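Local coordinates for protein alpha-L-rhamnosidase (Aspergillus terreus, PDB 6GSZ) that probably hydrolyses terminal non-reducing alpha-L-rhamnose residues in alpha-L-rhamnosides, as a calcium-binding glycoside hydrolase, at residues 575-587 with 689-701. Sequence-based numbering, arbitrary orientation. Where two conformers were deposited one is given.
Sequences TFQWADWLDPKAP and DYKVGTGFAGTHL. With MAN (alpha-D-mannopyranose), chain F; BGC (beta-D-glucopyranose), chain B.
The carboxylate of Asp580 is held by the backbone N-H groups of Gly695, Ala697 and Gly698. OD1 of Asp580 takes Ala697 N at 2.8 Å, nearly along its own C-O axis. Gly698 N reaches the same OD1 from above the carboxylate plane, in a longer bond shared with Gly695 O. The other oxygen, Asp580 OD2, receives Gly695 N at 3.1 Å on the syn side but 32° out of the carboxylate plane. With CG anti to the backbone N (chi1 -159°), the buried acid reaches the backbone of residues 695-698. One residue on, Trp581 O accepts Phe696 N at 2.8 Å in the carbonyl plane. The Trp581 ring turns its CD1 edge over the centre of the Phe696 face, a T-shaped pair with planes at 78°. Beside it, Leu582 CD1 lies 3.7 Å from Phe696 CE1. Farther along, one water bridges Asp583 OD1 and Gly693 O, and Pro584 CG packs on Val692 O at 3.5 Å.

The second shell fixes both acids. Thr657 OG1 is hydrogen-bonded to Asp580 OD2, and Thr595 OG1 to Asp583 OD2. Asp583 OD1 also accepts Lys585 N, forming an Asx turn. The contact joins two loops of the six-hairpin glycosidase domain. Trp581 and Phe696, with Trp578, line the pocket that holds a glucose here: both tryptophans have its O4 over a face, and Phe696 has O2 at its edge.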
loop_
_atom_site.group_PDB
_atom_site.type_symbol
_atom_site.label_atom_id
_atom_site.label_comp_id
_atom_site.label_asym_id
_atom_site.label_seq_id
_atom_site.Cartn_x
_atom_site.Cartn_y
_atom_site.Cartn_z
ATOM N N THR A 575 -31.060 3.708 2.898
ATOM C CA THR A 575 -29.723 4.186 2.608
ATOM C C THR A 575 -29.146 3.597 1.313
ATOM O O THR A 575 -29.318 2.458 0.978
ATOM C CB THR A 575 -28.758 3.838 3.740
ATOM O OG1 THR A 575 -28.815 2.452 4.088
ATOM C CG2 THR A 575 -29.018 4.667 4.979
ATOM N N PHE A 576 -28.429 4.448 0.567
ATOM C CA PHE A 576 -27.562 3.989 -0.485
ATOM C C PHE A 576 -26.573 2.962 0.082
ATOM O O PHE A 576 -25.965 3.207 1.159
ATOM C CB PHE A 576 -26.829 5.184 -1.109
ATOM C CG PHE A 576 -25.788 4.725 -2.092
ATOM C CD1 PHE A 576 -26.153 4.268 -3.346
ATOM C CD2 PHE A 576 -24.470 4.598 -1.713
ATOM C CE1 PHE A 576 -25.209 3.765 -4.224
ATOM C CE2 PHE A 576 -23.526 4.085 -2.586
ATOM C CZ PHE A 576 -23.891 3.653 -3.834
ATOM N N GLN A 577 -26.312 1.916 -0.704
ATOM C CA GLN A 577 -25.305 0.941 -0.344
ATOM C C GLN A 577 -24.567 0.429 -1.598
ATOM O O GLN A 577 -25.194 0.196 -2.649
ATOM C CB GLN A 577 -25.888 -0.251 0.414
ATOM C CG GLN A 577 -26.524 0.097 1.746
ATOM C CD GLN A 577 -25.544 0.562 2.803
ATOM O OE1 GLN A 577 -24.334 0.290 2.719
ATOM N NE2 GLN A 577 -26.091 1.207 3.840
ATOM N N TRP A 578 -23.229 0.315 -1.501
ATOM C CA TRP A 578 -22.410 -0.398 -2.479
ATOM C C TRP A 578 -22.629 -1.915 -2.388
ATOM O O TRP A 578 -22.833 -2.618 -3.416
ATOM C CB TRP A 578 -20.913 -0.095 -2.267
ATOM C CG TRP A 578 -20.538 1.358 -2.305
ATOM C CD1 TRP A 578 -20.197 2.167 -1.251
ATOM C CD2 TRP A 578 -20.498 2.190 -3.475
ATOM N NE1 TRP A 578 -19.976 3.444 -1.697
ATOM C CE2 TRP A 578 -20.111 3.468 -3.044
ATOM C CE3 TRP A 578 -20.724 1.966 -4.831
ATOM C CZ2 TRP A 578 -19.951 4.526 -3.936
ATOM C CZ3 TRP A 578 -20.575 3.013 -5.711
ATOM C CH2 TRP A 578 -20.182 4.269 -5.265
ATOM N N ALA A 579 -22.592 -2.413 -1.145
ATOM C CA ALA A 579 -22.837 -3.843 -0.792
ATOM C C ALA A 579 -22.019 -4.751 -1.719
ATOM O O ALA A 579 -20.804 -4.567 -1.831
ATOM C CB ALA A 579 -24.317 -4.141 -0.758
ATOM N N ASP A 580 -22.630 -5.813 -2.288
ATOM C CA ASP A 580 -21.847 -6.795 -3.047
ATOM C C ASP A 580 -21.584 -6.316 -4.473
ATOM O O ASP A 580 -21.983 -6.952 -5.455
ATOM C CB ASP A 580 -22.473 -8.194 -3.008
ATOM C CG ASP A 580 -21.466 -9.302 -3.324
ATOM O OD1 ASP A 580 -20.237 -9.121 -3.060
ATOM O OD2 ASP A 580 -21.914 -10.362 -3.848
ATOM N N TRP A 581 -20.783 -5.253 -4.550
ATOM C CA TRP A 581 -20.395 -4.577 -5.774
ATOM C C TRP A 581 -19.720 -5.556 -6.740
ATOM O O TRP A 581 -18.858 -6.305 -6.340
ATOM C CB TRP A 581 -19.452 -3.445 -5.345
ATOM C CG TRP A 581 -18.988 -2.507 -6.416
ATOM C CD1 TRP A 581 -17.728 -2.463 -6.964
ATOM C CD2 TRP A 581 -19.754 -1.474 -7.051
ATOM N NE1 TRP A 581 -17.671 -1.457 -7.894
ATOM C CE2 TRP A 581 -18.886 -0.837 -7.960
ATOM C CE3 TRP A 581 -21.069 -1.002 -6.909
ATOM C CZ2 TRP A 581 -19.293 0.260 -8.726
ATOM C CZ3 TRP A 581 -21.479 0.052 -7.709
ATOM C CH2 TRP A 581 -20.594 0.678 -8.583
ATOM N N LEU A 582 -20.102 -5.508 -8.028
ATOM C CA LEU A 582 -19.436 -6.242 -9.101
ATOM C C LEU A 582 -19.635 -7.756 -8.943
ATOM O O LEU A 582 -18.854 -8.529 -9.450
ATOM C CB LEU A 582 -17.955 -5.824 -9.206
ATOM C CG LEU A 582 -17.718 -4.527 -9.974
ATOM C CD1 LEU A 582 -16.256 -4.104 -9.898
ATOM C CD2 LEU A 582 -18.189 -4.654 -11.411
ATOM N N ASP A 583 -20.771 -8.143 -8.346
ATOM C CA ASP A 583 -21.329 -9.493 -8.516
ATOM C C ASP A 583 -21.233 -9.789 -10.007
ATOM O O ASP A 583 -21.612 -8.930 -10.800
ATOM C CB ASP A 583 -22.775 -9.503 -7.987
ATOM C CG ASP A 583 -23.603 -10.760 -8.169
ATOM O OD1 ASP A 583 -23.315 -11.536 -9.119
ATOM O OD2 ASP A 583 -24.537 -10.926 -7.363
ATOM N N PRO A 584 -20.718 -10.944 -10.460
ATOM C CA PRO A 584 -20.585 -11.197 -11.899
ATOM C C PRO A 584 -21.908 -11.187 -12.686
ATOM O O PRO A 584 -21.892 -11.031 -13.920
ATOM C CB PRO A 584 -19.935 -12.579 -11.966
ATOM C CG PRO A 584 -20.252 -13.211 -10.654
ATOM C CD PRO A 584 -20.263 -12.079 -9.646
ATOM N N LYS A 585 -23.047 -11.326 -12.011
ATOM C CA LYS A 585 -24.353 -11.279 -12.637
ATOM C C LYS A 585 -24.916 -9.846 -12.715
ATOM O O LYS A 585 -25.937 -9.647 -13.378
ATOM C CB LYS A 585 -25.344 -12.168 -11.880
ATOM C CG LYS A 585 -25.020 -13.647 -11.823
ATOM C CD LYS A 585 -25.224 -14.393 -13.067
ATOM C CE LYS A 585 -25.254 -15.888 -12.798
ATOM N NZ LYS A 585 -24.838 -16.646 -13.996
ATOM N N ALA A 586 -24.274 -8.865 -12.062
ATOM C CA ALA A 586 -24.750 -7.482 -12.184
ATOM C C ALA A 586 -24.557 -7.007 -13.628
ATOM O O ALA A 586 -23.564 -7.361 -14.282
ATOM C CB ALA A 586 -24.033 -6.580 -11.219
ATOM N N PRO A 587 -25.482 -6.181 -14.163
ATOM C CA PRO A 587 -25.302 -5.605 -15.495
ATOM C C PRO A 587 -24.027 -4.753 -15.542
ATOM O O PRO A 587 -23.698 -4.119 -14.531
ATOM C CB PRO A 587 -26.542 -4.719 -15.697
ATOM C CG PRO A 587 -27.544 -5.197 -14.693
ATOM C CD PRO A 587 -26.713 -5.683 -13.518
ATOM N N ASP A 689 -20.991 -24.810 -11.839
ATOM C CA ASP A 689 -19.746 -25.313 -12.444
ATOM C C ASP A 689 -18.521 -24.664 -11.787
ATOM O O ASP A 689 -17.500 -24.429 -12.432
ATOM C CB ASP A 689 -19.763 -25.128 -13.962
ATOM C CG ASP A 689 -20.736 -26.024 -14.703
ATOM O OD1 ASP A 689 -20.964 -27.164 -14.240
ATOM O OD2 ASP A 689 -21.257 -25.564 -15.724
ATOM N N TYR A 690 -18.631 -24.413 -10.474
ATOM C CA TYR A 690 -17.544 -23.902 -9.626
ATOM C C TYR A 690 -17.083 -22.491 -10.029
ATOM O O TYR A 690 -16.036 -22.040 -9.568
ATOM C CB TYR A 690 -16.349 -24.858 -9.576
ATOM C CG TYR A 690 -16.702 -26.174 -8.916
ATOM C CD1 TYR A 690 -16.686 -26.318 -7.535
ATOM C CD2 TYR A 690 -17.101 -27.275 -9.669
ATOM C CE1 TYR A 690 -17.013 -27.517 -6.916
ATOM C CE2 TYR A 690 -17.436 -28.480 -9.058
ATOM C CZ TYR A 690 -17.377 -28.602 -7.680
ATOM O OH TYR A 690 -17.663 -29.782 -7.036
ATOM N N LYS A 691 -17.882 -21.788 -10.813
ATOM C CA LYS A 691 -17.583 -20.400 -11.173
ATOM C C LYS A 691 -17.921 -19.499 -9.990
ATOM O O LYS A 691 -18.885 -19.711 -9.237
ATOM C CB LYS A 691 -18.382 -19.976 -12.399
ATOM C CG LYS A 691 -18.011 -20.748 -13.651
ATOM C CD LYS A 691 -18.928 -20.515 -14.823
ATOM C CE LYS A 691 -18.395 -21.182 -16.073
ATOM N NZ LYS A 691 -19.277 -22.282 -16.523
ATOM N N VAL A 692 -17.093 -18.479 -9.807
ATOM C CA VAL A 692 -17.246 -17.539 -8.689
ATOM C C VAL A 692 -18.542 -16.767 -8.876
ATOM O O VAL A 692 -18.886 -16.367 -10.007
ATOM C CB VAL A 692 -16.072 -16.552 -8.586
ATOM C CG1 VAL A 692 -14.738 -17.251 -8.581
ATOM C CG2 VAL A 692 -16.120 -15.502 -9.679
ATOM N N GLY A 693 -19.239 -16.512 -7.775
ATOM C CA GLY A 693 -20.512 -15.855 -7.784
ATOM C C GLY A 693 -20.602 -14.645 -6.864
ATOM O O GLY A 693 -21.657 -14.076 -6.725
ATOM N N THR A 694 -19.458 -14.250 -6.306
ATOM C CA THR A 694 -19.354 -13.159 -5.321
ATOM C C THR A 694 -18.841 -11.866 -5.971
ATOM O O THR A 694 -17.993 -11.919 -6.831
ATOM C CB THR A 694 -18.433 -13.615 -4.188
ATOM O OG1 THR A 694 -17.193 -14.077 -4.746
ATOM C CG2 THR A 694 -19.029 -14.704 -3.317
ATOM N N GLY A 695 -19.303 -10.729 -5.422
ATOM C CA GLY A 695 -18.681 -9.429 -5.667
ATOM C C GLY A 695 -17.731 -9.039 -4.539
ATOM O O GLY A 695 -17.172 -9.901 -3.846
ATOM N N PHE A 696 -17.597 -7.730 -4.286
ATOM C CA PHE A 696 -16.594 -7.243 -3.346
ATOM C C PHE A 696 -16.937 -7.679 -1.919
ATOM O O PHE A 696 -16.045 -7.724 -1.078
ATOM C CB PHE A 696 -16.418 -5.715 -3.453
ATOM C CG PHE A 696 -15.554 -5.170 -4.567
ATOM C CD1 PHE A 696 -15.382 -5.859 -5.762
ATOM C CD2 PHE A 696 -14.929 -3.953 -4.417
ATOM C CE1 PHE A 696 -14.617 -5.349 -6.796
ATOM C CE2 PHE A 696 -14.179 -3.422 -5.460
ATOM C CZ PHE A 696 -14.001 -4.118 -6.631
ATOM N N ALA A 697 -18.232 -7.866 -1.644
ATOM C CA ALA A 697 -18.630 -8.193 -0.263
ATOM C C ALA A 697 -18.268 -9.640 0.101
ATOM O O ALA A 697 -17.995 -9.909 1.254
ATOM C CB ALA A 697 -20.118 -7.973 -0.045
ATOM N N GLY A 698 -18.350 -10.545 -0.889
ATOM C CA GLY A 698 -18.199 -11.969 -0.642
ATOM C C GLY A 698 -16.825 -12.528 -1.003
ATOM O O GLY A 698 -16.393 -13.522 -0.414
ATOM N N THR A 699 -16.142 -11.950 -1.984
ATOM C CA THR A 699 -14.991 -12.619 -2.605
ATOM C C THR A 699 -13.845 -12.848 -1.607
ATOM O O THR A 699 -13.306 -13.985 -1.506
ATOM C CB THR A 699 -14.485 -11.838 -3.810
ATOM O OG1 THR A 699 -15.533 -11.839 -4.781
ATOM C CG2 THR A 699 -13.258 -12.484 -4.410
ATOM N N HIS A 700 -13.509 -11.823 -0.801
ATOM C CA HIS A 700 -12.361 -11.927 0.084
ATOM C C HIS A 700 -12.554 -12.980 1.179
ATOM O O HIS A 700 -11.536 -13.431 1.784
ATOM C CB HIS A 700 -11.967 -10.577 0.695
ATOM C CG HIS A 700 -12.940 -10.030 1.684
ATOM N ND1 HIS A 700 -12.618 -9.935 3.022
ATOM C CD2 HIS A 700 -14.185 -9.508 1.553
ATOM C CE1 HIS A 700 -13.630 -9.377 3.673
ATOM N NE2 HIS A 700 -14.606 -9.100 2.793
ATOM N N LEU A 701 -13.811 -13.359 1.436
ATOM C CA LEU A 701 -14.108 -14.296 2.525
ATOM C C LEU A 701 -14.522 -15.681 2.020
ATOM O O LEU A 701 -14.637 -16.619 2.810
ATOM C CB LEU A 701 -15.225 -13.708 3.386
ATOM C CG LEU A 701 -14.946 -12.423 4.118
ATOM C CD1 LEU A 701 -16.251 -11.964 4.787
ATOM C CD2 LEU A 701 -13.790 -12.622 5.096
HETATM C C1 MAN F . -25.362 -11.992 -18.002
HETATM C C2 MAN F . -25.935 -11.272 -16.778
HETATM C C3 MAN F . -25.268 -9.895 -16.660
HETATM C C4 MAN F . -23.733 -10.044 -16.570
HETATM C C5 MAN F . -23.251 -10.874 -17.756
HETATM C C6 MAN F . -21.781 -11.189 -17.648
HETATM O O2 MAN F . -25.709 -12.085 -15.636
HETATM O O3 MAN F . -25.861 -9.129 -15.581
HETATM O O4 MAN F . -23.033 -8.732 -16.642
HETATM O O5 MAN F . -23.933 -12.128 -17.935
HETATM O O6 MAN F . -21.502 -12.013 -18.757
HETATM C C2 BGC B . -13.692 1.032 -6.484
HETATM C C3 BGC B . -14.967 0.680 -5.770
HETATM C C4 BGC B . -16.106 1.672 -5.858
HETATM C C5 BGC B . -16.222 1.975 -7.272
HETATM C C6 BGC B . -17.397 2.928 -7.373
HETATM C C1 BGC B . -14.005 1.493 -7.897
HETATM O O1 BGC B . -12.786 1.688 -8.585
HETATM O O2 BGC B . -12.973 -0.135 -6.808
HETATM O O3 BGC B . -14.698 0.691 -4.471
HETATM O O4 BGC B . -17.378 1.272 -5.297
HETATM O O5 BGC B . -15.014 2.504 -7.908
HETATM O O6 BGC B . -17.482 3.387 -8.726
HETATM O O HOH W 1 -23.583 -14.229 -8.656
#